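Local coordinates for uncharacterized protein (Staphylococcus aureus subsp. aureus Mu50, PDB 4QPV) that is of unknown function but belongs to the DUF1672 family and has a unique fold with a kinked-helix-beta-beta-beta repeat, at residues I51-E56 against K68-V72; F58-F63 against L121-V125; L126-Y131 against L177-Y182. One frame throughout, in Å; residues are numbered along the deposited sequence. Where two conformers were deposited one is given.

Contact 1. Residues I51-E56 against K68-V72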
ATOM      1  N   ILE A  51     -11.205  12.248  14.664  1.00 24.24           N
ATOM      2  CA  ILE A  51     -10.037  12.240  13.770  1.00 23.59           C
ATOM      3  C   ILE A  51     -10.325  11.312  12.579  1.00 27.13           C
ATOM      4  O   ILE A  51     -10.039  11.683  11.430  1.00 25.25           O
ATOM      5  CB  ILE A  51      -8.721  11.886  14.526  1.00 26.57           C
ATOM      6  CG1 ILE A  51      -8.347  12.976  15.562  1.00 27.00           C
ATOM      7  CG2 ILE A  51      -7.567  11.657  13.538  1.00 25.04           C
ATOM      8  CD1 ILE A  51      -7.355  12.452  16.708  1.00 29.28           C
ATOM      9  N   ALA A  52     -10.931  10.139  12.849  1.00 26.21           N
ATOM     10  CA  ALA A  52     -11.318   9.181  11.802  1.00 26.78           C
ATOM     11  C   ALA A  52     -12.283   9.838  10.804  1.00 29.84           C
ATOM     12  O   ALA A  52     -12.072   9.746   9.594  1.00 28.28           O
ATOM     13  CB  ALA A  52     -11.960   7.949  12.426  1.00 27.60           C
ATOM     14  N   LYS A  53     -13.297  10.568  11.321  1.00 26.08           N
ATOM     15  CA  LYS A  53     -14.289  11.271  10.503  1.00 25.64           C
ATOM     16  C   LYS A  53     -13.608  12.332   9.623  1.00 27.89           C
ATOM     17  O   LYS A  53     -13.926  12.423   8.430  1.00 26.86           O
ATOM     18  CB  LYS A  53     -15.368  11.926  11.418  1.00 27.92           C
ATOM     19  CG  LYS A  53     -16.412  12.738  10.654  1.00 40.39           C
ATOM     20  CD  LYS A  53     -17.615  13.142  11.507  1.00 46.12           C
ATOM     21  CE  LYS A  53     -17.341  14.258  12.484  1.00 44.41           C
ATOM     22  NZ  LYS A  53     -18.605  14.759  13.091  1.00 54.97           N
ATOM     23  N   ARG A  54     -12.686  13.129  10.213  1.00 24.04           N
ATOM     24  CA  ARG A  54     -11.955  14.175   9.463  1.00 24.43           C
ATOM     25  C   ARG A  54     -11.030  13.550   8.397  1.00 26.46           C
ATOM     26  O   ARG A  54     -10.920  14.090   7.292  1.00 26.79           O
ATOM     27  CB  ARG A  54     -11.167  15.110  10.403  1.00 26.01           C
ATOM     28  CG  ARG A  54     -12.074  15.963  11.326  1.00 26.19           C
ATOM     29  CD  ARG A  54     -12.763  17.081  10.552  1.00 30.23           C
ATOM     30  NE  ARG A  54     -11.984  18.319  10.580  1.00 26.87           N
ATOM     31  CZ  ARG A  54     -12.147  19.335   9.736  1.00 35.49           C
ATOM     32  NH1 ARG A  54     -13.012  19.244   8.733  1.00 29.35           N
ATOM     33  NH2 ARG A  54     -11.444  20.445   9.886  1.00 27.55           N
ATOM     34  N   GLY A  55     -10.395  12.430   8.720  1.00 23.44           N
ATOM     35  CA  GLY A  55      -9.548  11.709   7.762  1.00 23.55           C
ATOM     36  C   GLY A  55     -10.345  11.218   6.570  1.00 29.41           C
ATOM     37  O   GLY A  55      -9.962  11.441   5.419  1.00 29.05           O
ATOM     38  N   GLU A  56     -11.523  10.640   6.834  1.00 27.60           N
ATOM     39  CA  GLU A  56     -12.428  10.183   5.767  1.00 27.65           C
ATOM     40  C   GLU A  56     -12.887  11.381   4.925  1.00 29.05           C
ATOM     41  O   GLU A  56     -12.855  11.323   3.687  1.00 27.16           O
ATOM     42  CB  GLU A  56     -13.616   9.420   6.379  1.00 28.07           C
ATOM     43  CG  GLU A  56     -13.174   8.063   6.937  1.00 28.47           C
ATOM     44  CD  GLU A  56     -14.098   7.429   7.965  1.00 37.92           C
ATOM     45  OE1 GLU A  56     -15.186   7.990   8.237  1.00 31.94           O
ATOM     46  OE2 GLU A  56     -13.717   6.372   8.518  1.00 28.64           O
ATOM     47  N   LYS A  68     -12.423   4.359   4.611  1.00 25.21           N
ATOM     48  CA  LYS A  68     -12.727   4.003   5.996  1.00 26.01           C
ATOM     49  C   LYS A  68     -11.429   4.040   6.833  1.00 27.46           C
ATOM     50  O   LYS A  68     -10.456   3.383   6.474  1.00 24.18           O
ATOM     51  CB  LYS A  68     -13.384   2.602   6.051  1.00 28.65           C
ATOM     52  CG  LYS A  68     -13.856   2.179   7.440  1.00 45.03           C
ATOM     53  CD  LYS A  68     -15.243   2.734   7.766  1.00 58.01           C
ATOM     54  CE  LYS A  68     -15.727   2.330   9.137  1.00 66.42           C
ATOM     55  NZ  LYS A  68     -16.862   3.187   9.582  1.00 72.85           N
ATOM     56  N   ALA A  69     -11.437   4.779   7.965  1.00 25.55           N
ATOM     57  CA  ALA A  69     -10.269   4.811   8.853  1.00 24.64           C
ATOM     58  C   ALA A  69      -9.989   3.408   9.422  1.00 27.36           C
ATOM     59  O   ALA A  69     -10.915   2.694   9.808  1.00 25.24           O
ATOM     60  CB  ALA A  69     -10.504   5.794  10.002  1.00 25.81           C
ATOM     61  N   THR A  70      -8.727   3.012   9.440  1.00 23.68           N
ATOM     62  CA  THR A  70      -8.327   1.717  10.005  1.00 23.74           C
ATOM     63  C   THR A  70      -7.492   1.903  11.262  1.00 26.89           C
ATOM     64  O   THR A  70      -7.353   0.970  12.044  1.00 25.01           O
ATOM     65  CB  THR A  70      -7.513   0.909   8.986  1.00 25.42           C
ATOM     66  OG1 THR A  70      -6.331   1.649   8.694  1.00 24.92           O
ATOM     67  CG2 THR A  70      -8.295   0.599   7.721  1.00 23.04           C
ATOM     68  N   ASN A  71      -6.874   3.077  11.417  1.00 23.89           N
ATOM     69  CA  ASN A  71      -6.017   3.333  12.566  1.00 23.57           C
ATOM     70  C   ASN A  71      -5.824   4.797  12.775  1.00 26.46           C
ATOM     71  O   ASN A  71      -5.650   5.540  11.813  1.00 27.07           O
ATOM     72  CB  ASN A  71      -4.633   2.639  12.411  1.00 24.44           C
ATOM     73  CG  ASN A  71      -3.910   2.401  13.723  1.00 32.44           C
ATOM     74  OD1 ASN A  71      -4.444   2.646  14.811  1.00 26.26           O
ATOM     75  ND2 ASN A  71      -2.693   1.871  13.651  1.00 24.86           N
ATOM     76  N   VAL A  72      -5.856   5.222  14.045  1.00 22.24           N
ATOM     77  CA  VAL A  72      -5.614   6.618  14.389  1.00 22.76           C
ATOM     78  C   VAL A  72      -4.491   6.629  15.394  1.00 27.33           C
ATOM     79  O   VAL A  72      -4.611   6.005  16.461  1.00 25.96           O
ATOM     80  CB  VAL A  72      -6.885   7.344  14.906  1.00 27.40           C
ATOM     81  CG1 VAL A  72      -6.538   8.747  15.402  1.00 27.83           C
ATOM     82  CG2 VAL A  72      -7.963   7.405  13.820  1.00 26.98           C
TER
HETATM   83  O   HOH W   1     -14.804   5.211  10.599  1.00 36.63           O
HETATM   84  O   HOH W   2     -16.996   5.866   7.909  1.00 59.08           O

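Contact 2. Residues F58-F63 against L121-V125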
ATOM      1  N   PHE A  58     -11.268  14.186   4.430  1.00 27.97           N
ATOM      2  CA  PHE A  58     -10.133  14.635   3.618  1.00 27.52           C
ATOM      3  C   PHE A  58     -10.084  13.894   2.261  1.00 29.26           C
ATOM      4  O   PHE A  58      -9.911  14.529   1.215  1.00 29.17           O
ATOM      5  CB  PHE A  58      -8.804  14.436   4.366  1.00 28.44           C
ATOM      6  CG  PHE A  58      -7.596  14.949   3.610  1.00 29.52           C
ATOM      7  CD1 PHE A  58      -6.930  14.137   2.694  1.00 31.79           C
ATOM      8  CD2 PHE A  58      -7.095  16.227   3.848  1.00 31.51           C
ATOM      9  CE1 PHE A  58      -5.816  14.618   1.985  1.00 32.94           C
ATOM     10  CE2 PHE A  58      -5.985  16.706   3.145  1.00 34.50           C
ATOM     11  CZ  PHE A  58      -5.350  15.899   2.218  1.00 32.60           C
ATOM     12  N   PHE A  59     -10.220  12.576   2.286  1.00 25.88           N
ATOM     13  CA  PHE A  59     -10.145  11.757   1.070  1.00 25.62           C
ATOM     14  C   PHE A  59     -11.341  11.991   0.168  1.00 32.01           C
ATOM     15  O   PHE A  59     -11.182  11.937  -1.054  1.00 33.30           O
ATOM     16  CB  PHE A  59      -9.983  10.273   1.413  1.00 25.47           C
ATOM     17  CG  PHE A  59      -8.549   9.940   1.743  1.00 25.43           C
ATOM     18  CD1 PHE A  59      -8.049  10.147   3.026  1.00 27.02           C
ATOM     19  CD2 PHE A  59      -7.674   9.494   0.751  1.00 26.62           C
ATOM     20  CE1 PHE A  59      -6.700   9.890   3.319  1.00 27.33           C
ATOM     21  CE2 PHE A  59      -6.324   9.270   1.037  1.00 27.86           C
ATOM     22  CZ  PHE A  59      -5.847   9.470   2.316  1.00 26.32           C
HETATM   23  N   MSE A  60     -12.526  12.302   0.747  1.00 28.57           N
HETATM   24  CA  MSE A  60     -13.696  12.603  -0.075  0.70 30.07           C
HETATM   25  C   MSE A  60     -13.506  13.980  -0.739  1.00 33.94           C
HETATM   26  O   MSE A  60     -13.670  14.088  -1.949  1.00 32.74           O
HETATM   27  CB  MSE A  60     -15.012  12.537   0.731  0.70 32.65           C
HETATM   28  CG  MSE A  60     -16.275  12.800  -0.127  0.70 42.15           C
HETATM   29 SE   MSE A  60     -16.491  11.582  -1.671  0.52 52.52          SE
HETATM   30  CE  MSE A  60     -17.085  10.011  -0.706  0.70 47.81           C
ATOM     31  N   ASP A  61     -13.138  15.020   0.051  1.00 31.93           N
ATOM     32  CA  ASP A  61     -12.931  16.379  -0.459  1.00 32.85           C
ATOM     33  C   ASP A  61     -11.860  16.457  -1.562  1.00 36.93           C
ATOM     34  O   ASP A  61     -12.069  17.129  -2.576  1.00 37.70           O
ATOM     35  CB  ASP A  61     -12.526  17.322   0.684  1.00 34.41           C
ATOM     36  CG  ASP A  61     -13.638  17.644   1.672  1.00 37.90           C
ATOM     37  OD1 ASP A  61     -14.826  17.398   1.340  1.00 39.01           O
ATOM     38  OD2 ASP A  61     -13.325  18.119   2.776  1.00 39.63           O
ATOM     39  N   ASN A  62     -10.735  15.778  -1.368  1.00 31.40           N
ATOM     40  CA  ASN A  62      -9.606  15.889  -2.289  1.00 33.26           C
ATOM     41  C   ASN A  62      -9.563  14.856  -3.406  1.00 37.48           C
ATOM     42  O   ASN A  62      -9.102  15.198  -4.492  1.00 40.04           O
ATOM     43  CB  ASN A  62      -8.273  15.872  -1.512  1.00 30.03           C
ATOM     44  CG  ASN A  62      -8.130  17.124  -0.672  1.00 41.39           C
ATOM     45  OD1 ASN A  62      -8.055  18.240  -1.198  1.00 36.03           O
ATOM     46  ND2 ASN A  62      -8.273  16.995   0.643  1.00 31.45           N
ATOM     47  N   PHE A  63     -10.020  13.628  -3.174  1.00 32.21           N
ATOM     48  CA  PHE A  63      -9.934  12.597  -4.208  1.00 31.09           C
ATOM     49  C   PHE A  63     -11.292  12.107  -4.727  1.00 36.34           C
ATOM     50  O   PHE A  63     -11.329  11.392  -5.740  1.00 35.28           O
ATOM     51  CB  PHE A  63      -9.095  11.406  -3.705  1.00 30.57           C
ATOM     52  CG  PHE A  63      -7.720  11.842  -3.251  1.00 31.25           C
ATOM     53  CD1 PHE A  63      -6.745  12.205  -4.176  1.00 34.69           C
ATOM     54  CD2 PHE A  63      -7.420  11.958  -1.897  1.00 33.36           C
ATOM     55  CE1 PHE A  63      -5.482  12.634  -3.756  1.00 35.33           C
ATOM     56  CE2 PHE A  63      -6.161  12.409  -1.478  1.00 35.53           C
ATOM     57  CZ  PHE A  63      -5.206  12.754  -2.412  1.00 33.42           C
ATOM     58  N   LEU A 121       0.995  11.455  -2.042  1.00 30.72           N
ATOM     59  CA  LEU A 121      -0.324  10.945  -1.679  1.00 28.36           C
ATOM     60  C   LEU A 121      -1.144  10.670  -2.928  1.00 31.42           C
ATOM     61  O   LEU A 121      -1.801   9.640  -2.998  1.00 30.01           O
ATOM     62  CB  LEU A 121      -1.057  11.942  -0.753  1.00 28.05           C
ATOM     63  CG  LEU A 121      -2.390  11.448  -0.217  1.00 30.89           C
ATOM     64  CD1 LEU A 121      -2.210  10.168   0.655  1.00 31.16           C
ATOM     65  CD2 LEU A 121      -3.076  12.542   0.555  1.00 31.69           C
ATOM     66  N   VAL A 122      -1.084  11.571  -3.924  1.00 30.64           N
ATOM     67  CA  VAL A 122      -1.762  11.340  -5.205  1.00 31.16           C
ATOM     68  C   VAL A 122      -1.282   9.983  -5.793  1.00 33.27           C
ATOM     69  O   VAL A 122      -2.119   9.179  -6.195  1.00 31.70           O
ATOM     70  CB  VAL A 122      -1.577  12.511  -6.201  1.00 34.96           C
ATOM     71  CG1 VAL A 122      -1.990  12.112  -7.613  1.00 35.33           C
ATOM     72  CG2 VAL A 122      -2.379  13.735  -5.743  1.00 34.88           C
ATOM     73  N   GLY A 123       0.035   9.742  -5.796  1.00 31.63           N
ATOM     74  CA  GLY A 123       0.617   8.491  -6.296  1.00 31.11           C
ATOM     75  C   GLY A 123       0.122   7.273  -5.536  1.00 32.87           C
ATOM     76  O   GLY A 123      -0.155   6.231  -6.130  1.00 30.93           O
ATOM     77  N   THR A 124      -0.050   7.417  -4.212  1.00 28.89           N
ATOM     78  CA  THR A 124      -0.571   6.365  -3.335  1.00 27.17           C
ATOM     79  C   THR A 124      -2.034   6.038  -3.730  1.00 30.17           C
ATOM     80  O   THR A 124      -2.400   4.875  -3.842  1.00 29.66           O
ATOM     81  CB  THR A 124      -0.415   6.825  -1.879  1.00 32.71           C
ATOM     82  OG1 THR A 124       0.973   6.750  -1.555  1.00 36.57           O
ATOM     83  CG2 THR A 124      -1.210   5.990  -0.909  1.00 29.06           C
ATOM     84  N   VAL A 125      -2.852   7.066  -3.949  1.00 26.11           N
ATOM     85  CA  VAL A 125      -4.239   6.881  -4.351  1.00 24.83           C
ATOM     86  C   VAL A 125      -4.275   6.253  -5.748  1.00 27.82           C
ATOM     87  O   VAL A 125      -5.040   5.323  -5.974  1.00 26.02           O
ATOM     88  CB  VAL A 125      -4.972   8.234  -4.296  1.00 28.28           C
ATOM     89  CG1 VAL A 125      -6.315   8.181  -5.021  1.00 28.66           C
ATOM     90  CG2 VAL A 125      -5.139   8.688  -2.843  1.00 26.73           C
TER

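Contact 3. Residues L126-Y131 against L177-Y182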
ATOM      1  N   LEU A 126      -3.405   6.724  -6.659  1.00 27.71           N
ATOM      2  CA  LEU A 126      -3.343   6.233  -8.038  1.00 28.12           C
ATOM      3  C   LEU A 126      -2.925   4.749  -8.121  1.00 30.12           C
ATOM      4  O   LEU A 126      -3.282   4.088  -9.091  1.00 29.41           O
ATOM      5  CB  LEU A 126      -2.467   7.115  -8.922  1.00 29.13           C
ATOM      6  CG  LEU A 126      -3.087   8.490  -9.237  1.00 32.42           C
ATOM      7  CD1 LEU A 126      -2.171   9.297 -10.118  1.00 34.02           C
ATOM      8  CD2 LEU A 126      -4.486   8.363  -9.837  1.00 33.35           C
ATOM      9  N   SER A 127      -2.233   4.208  -7.096  1.00 27.45           N
ATOM     10  CA  SER A 127      -1.919   2.777  -7.032  0.50 25.94           C
ATOM     11  C   SER A 127      -3.242   1.984  -7.053  1.00 28.34           C
ATOM     12  O   SER A 127      -3.329   0.914  -7.655  1.00 26.74           O
ATOM     13  CB  SER A 127      -1.103   2.469  -5.778  0.50 26.36           C
ATOM     14  OG  SER A 127      -0.999   1.075  -5.535  0.50 25.48           O
ATOM     15  N   GLY A 128      -4.273   2.557  -6.410  1.00 25.70           N
ATOM     16  CA  GLY A 128      -5.608   1.967  -6.345  1.00 25.22           C
ATOM     17  C   GLY A 128      -6.279   1.962  -7.718  1.00 29.65           C
ATOM     18  O   GLY A 128      -7.026   1.043  -8.053  1.00 27.29           O
ATOM     19  N   PHE A 129      -5.987   2.987  -8.541  1.00 27.97           N
ATOM     20  CA  PHE A 129      -6.499   3.081  -9.914  1.00 28.31           C
ATOM     21  C   PHE A 129      -5.793   2.046 -10.795  1.00 31.96           C
ATOM     22  O   PHE A 129      -6.431   1.407 -11.636  1.00 30.21           O
ATOM     23  CB  PHE A 129      -6.277   4.497 -10.475  1.00 29.75           C
ATOM     24  CG  PHE A 129      -7.245   5.567 -10.025  1.00 29.31           C
ATOM     25  CD1 PHE A 129      -7.299   5.967  -8.690  1.00 29.17           C
ATOM     26  CD2 PHE A 129      -8.050   6.227 -10.947  1.00 31.86           C
ATOM     27  CE1 PHE A 129      -8.176   6.986  -8.282  1.00 29.54           C
ATOM     28  CE2 PHE A 129      -8.931   7.238 -10.541  1.00 34.25           C
ATOM     29  CZ  PHE A 129      -8.973   7.623  -9.214  1.00 31.43           C
ATOM     30  N   GLU A 130      -4.478   1.856 -10.556  1.00 29.80           N
ATOM     31  CA  GLU A 130      -3.665   0.865 -11.257  1.00 29.36           C
ATOM     32  C   GLU A 130      -4.154  -0.534 -10.920  1.00 31.94           C
ATOM     33  O   GLU A 130      -4.238  -1.377 -11.814  1.00 30.24           O
ATOM     34  CB  GLU A 130      -2.167   1.017 -10.945  1.00 29.27           C
ATOM     35  CG  GLU A 130      -1.521   2.252 -11.567  1.00 35.22           C
ATOM     36  CD  GLU A 130      -1.479   2.373 -13.085  1.00 47.93           C
ATOM     37  OE1 GLU A 130      -1.907   1.431 -13.792  1.00 36.26           O
ATOM     38  OE2 GLU A 130      -0.966   3.408 -13.569  1.00 39.58           O
ATOM     39  N   TYR A 131      -4.559  -0.753  -9.645  1.00 28.87           N
ATOM     40  CA  TYR A 131      -5.131  -2.035  -9.242  1.00 27.89           C
ATOM     41  C   TYR A 131      -6.384  -2.319 -10.053  1.00 31.09           C
ATOM     42  O   TYR A 131      -6.478  -3.386 -10.656  1.00 30.54           O
ATOM     43  CB  TYR A 131      -5.443  -2.070  -7.744  1.00 27.49           C
ATOM     44  CG  TYR A 131      -6.258  -3.292  -7.367  1.00 27.34           C
ATOM     45  CD1 TYR A 131      -5.690  -4.568  -7.383  1.00 28.14           C
ATOM     46  CD2 TYR A 131      -7.622  -3.186  -7.088  1.00 28.17           C
ATOM     47  CE1 TYR A 131      -6.444  -5.701  -7.066  1.00 27.46           C
ATOM     48  CE2 TYR A 131      -8.382  -4.312  -6.766  1.00 28.53           C
ATOM     49  CZ  TYR A 131      -7.786  -5.564  -6.750  1.00 29.59           C
ATOM     50  OH  TYR A 131      -8.535  -6.662  -6.419  1.00 28.75           O
ATOM     51  N   LEU A 177       1.663  -2.494  -4.743  1.00 24.67           N
ATOM     52  CA  LEU A 177       1.739  -1.930  -6.089  1.00 25.17           C
ATOM     53  C   LEU A 177       2.085  -0.431  -5.970  1.00 28.86           C
ATOM     54  O   LEU A 177       1.548   0.245  -5.088  1.00 28.36           O
ATOM     55  CB  LEU A 177       0.358  -2.170  -6.763  1.00 25.86           C
ATOM     56  CG  LEU A 177       0.090  -1.680  -8.191  1.00 32.12           C
ATOM     57  CD1 LEU A 177       0.713  -2.575  -9.196  1.00 33.62           C
ATOM     58  CD2 LEU A 177      -1.397  -1.731  -8.480  1.00 35.00           C
ATOM     59  N   THR A 178       2.991   0.064  -6.820  1.00 28.32           N
ATOM     60  CA  THR A 178       3.429   1.465  -6.817  0.50 29.31           C
ATOM     61  C   THR A 178       3.090   2.101  -8.168  1.00 36.04           C
ATOM     62  O   THR A 178       3.405   1.513  -9.210  1.00 38.79           O
ATOM     63  CB  THR A 178       4.944   1.558  -6.493  0.50 37.49           C
ATOM     64  OG1 THR A 178       5.221   0.839  -5.282  0.50 33.84           O
ATOM     65  CG2 THR A 178       5.445   3.010  -6.360  0.50 34.88           C
ATOM     66  N   ALA A 179       2.503   3.302  -8.135  1.00 33.30           N
ATOM     67  CA  ALA A 179       2.110   4.127  -9.272  1.00 34.55           C
ATOM     68  C   ALA A 179       2.933   5.410  -9.327  1.00 37.56           C
ATOM     69  O   ALA A 179       3.585   5.778  -8.351  1.00 36.00           O
ATOM     70  CB  ALA A 179       0.630   4.476  -9.168  1.00 35.33           C
ATOM     71  N   ILE A 180       2.870   6.098 -10.468  1.00 35.08           N
ATOM     72  CA  ILE A 180       3.571   7.353 -10.685  1.00 36.11           C
ATOM     73  C   ILE A 180       2.788   8.498 -10.012  1.00 41.22           C
ATOM     74  O   ILE A 180       1.576   8.619 -10.234  1.00 40.14           O
ATOM     75  CB  ILE A 180       3.788   7.589 -12.207  1.00 39.90           C
ATOM     76  CG1 ILE A 180       4.756   6.538 -12.839  1.00 40.25           C
ATOM     77  CG2 ILE A 180       4.194   9.046 -12.557  1.00 41.59           C
ATOM     78  CD1 ILE A 180       6.178   6.418 -12.224  1.00 43.37           C
ATOM     79  N   PRO A 181       3.479   9.356  -9.218  1.00 39.40           N
ATOM     80  CA  PRO A 181       2.789  10.488  -8.592  1.00 39.59           C
ATOM     81  C   PRO A 181       2.491  11.637  -9.561  1.00 41.50           C
ATOM     82  O   PRO A 181       3.160  11.793 -10.580  1.00 41.71           O
ATOM     83  CB  PRO A 181       3.781  10.939  -7.515  1.00 41.60           C
ATOM     84  CG  PRO A 181       5.115  10.589  -8.063  1.00 47.01           C
ATOM     85  CD  PRO A 181       4.910   9.320  -8.841  1.00 42.06           C
ATOM     86  N   TYR A 182       1.472  12.436  -9.239  1.00 36.56           N
ATOM     87  CA  TYR A 182       1.096  13.641  -9.984  1.00 38.16           C
ATOM     88  C   TYR A 182       0.583  14.639  -8.982  1.00 42.19           C
ATOM     89  O   TYR A 182       0.408  14.294  -7.811  1.00 39.86           O
ATOM     90  CB  TYR A 182       0.038  13.358 -11.080  1.00 40.09           C
ATOM     91  CG  TYR A 182       0.521  12.458 -12.194  1.00 41.42           C
ATOM     92  CD1 TYR A 182       1.400  12.929 -13.166  1.00 44.54           C
ATOM     93  CD2 TYR A 182       0.146  11.117 -12.247  1.00 41.02           C
ATOM     94  CE1 TYR A 182       1.879  12.092 -14.174  1.00 43.93           C
ATOM     95  CE2 TYR A 182       0.607  10.275 -13.257  1.00 41.75           C
ATOM     96  CZ  TYR A 182       1.470  10.770 -14.221  1.00 48.01           C
ATOM     97  OH  TYR A 182       1.931   9.943 -15.220  1.00 46.41           O
TER
HETATM   98  O   HOH W   3       1.437   4.383 -12.640  1.00 43.55           O

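Contact 1. Residues I51-E56 against K68-V72
E56 and A69 meet where helix 48-63 lies against strand 67-75, an outermost strand of a three-stranded antiparallel sheet, in a protein with a unique kinked-helix-beta-beta-beta repeat fold. The helix and strand segments run at 129° to each other, and their axes come within 7.7 Å. Small side chains make such closeness possible: the methyl groups of A52 and A69 touch directly, CB to CB, at 3.6 Å. One step further along the strand, T70 and N71 form a classic beta bulge opposite F82, so that V72, like A69, points its CB at the helix although two residues separate them. V72 presents its CG1 branch to CG2 of I51 at 3.6 Å, the two branched chains meeting at a slant, while its CG2 turns toward A52. Beyond this pair, I51 also packs on V79 and V81 of strand 78-87 and on F43, which carries the apolar seam inward. The outer end of the seam is polar. Extended beyond CG, the E56 chain delivers its carboxylate to the strand backbone, where E56 OE2 accepts the N-H of A69 through its anti lone pair, 2.8 Å from A69 N and nearly straight (176°). K68 starts away from the helix, yet a bend at chi2 (84°) folds the chain round until NZ stands 4.6 Å from E56 OE2. Two waters fill the gap: one donates to E56 OE2 at 2.6 Å, the other to E56 OE1 at 2.8 Å, and both accept from K68 NZ.

Contact 2. Residues F58-F63 against L121-V125
F63 receives a methyl group squarely on its ring: V125 CG2 stands 3.8 Å from the F63 centroid and only 1° off the ring normal, a CH-pi contact of almost ideal geometry. The rim of the same ring is occupied as well. V122 CG2 lies in its plane, 3.8 Å from F63 CE1, and L121 CD2 reaches the edge at 3.7 Å from F63 CZ. With its CG anti to the backbone N (chi1 -175°), L121 extends between the phenylalanines, and its two methyls divide the work: CD2 also meets the edge of F58, 3.7 Å from CE1, whereas CD1 approaches F59 CZ at 4.1 Å. F59 in turn offers CE2 to V125 CG2, edge-on and again at 4.1 Å. Two aliphatic residues one helical turn apart thus engage three aromatic rings.

In the second shell, N62 lies between two of them, F58 and F63, its CB over the F63 face opposite V125 and its ND2 over the centre of the F58 ring. The amide is itself restrained: ND2 donates to L109 O and, in a bent bond of 3.0 Å, to F58 O, which N62 N reaches from the other face, while OD1 accepts from S111 N. Y187 meets F63 edge-to-face and hydrogen-bonds to F63 O through its hydroxyl. On the sheet side, I96, A94 and F92 of strand 90-98 lie against F58, F59 and V125 respectively. The helix segments cross at 94° with their axes 12.5 Å apart, a separation spanned by long aromatic and leucine side chains. This is near-orthogonal helix packing with aromatic and aliphatic side chains meeting between the axes, here part of the buried core over strand 90-98.

Contact 3. Residues L126-Y131 against L177-Y182
L177 lays CB, CG and one methyl, CD2, against helix 116-133, its partners passing from a hydroxyl to the helix backbone. Its CB lies 3.7 Å from S127 OG, and CG remains beside that same hydroxyl. The anti placement of CG to the backbone N (chi1 179°) carries it past the serine and CD2 on to the helix backbone, 3.4 Å from S127 O and 3.5 Å from Y131 N, two atoms already joined by a helical hydrogen bond. The same methyl also touches CB of E130 and of Y131, and L138 adds a further apolar neighbour to the leucine.

The backbone carbonyl of L177 is engaged too. S127, in one of its two conformers, donates OG to L177 O at 2.7 Å, from well above the carbonyl plane (61° out of it) and not along a lone pair. The serine hydroxyl is hydrogen-bonded to F170 N as well, and F170 pairs through its backbone with L177, so the S127 side chain ties the helix to both L177 and F170.

Past the strand end, A179 puts its methyl against the helix backbone, 3.5 Å from S127 N. L126 then reaches the Y182 ring: L126 CD1 lies in the ring plane, 3.6 Å from Y182 CD2. E130 bends at chi2 (-63°), laying CG against A179, and its OE2 forms a salt bridge with K210. A water donates to E130 OE2 at 2.8 Å and accepts from I180 N at 3.1 Å. The lysine and this water would be expected to stabilise the carboxylate as an anion, while the serine, in this conformer, gives L177 O a polar partner within a contact otherwise mostly apolar.

Overall arrangement
The three contacts form a chain of shared elements: helix 48-63 serves contacts 1 and 2, and helix 116-133 serves contacts 2 and 3. Contact 2 is wholly buried and purely apolar across its segments, with polar groups confined to its second shell. Contact 1, at the surface, combines small apolar groups with a carboxylate-to-backbone bond and bridging waters. Contact 3 is partly buried and mixed, with a serine-to-carbonyl bond and a glutamate held by a lysine and a water. Contacts 2 and 3 also touch directly, G123 O lying 3.6 Å from A179 CB, whereas contacts 1 and 3 stay about 13 Å apart at their nearest atoms.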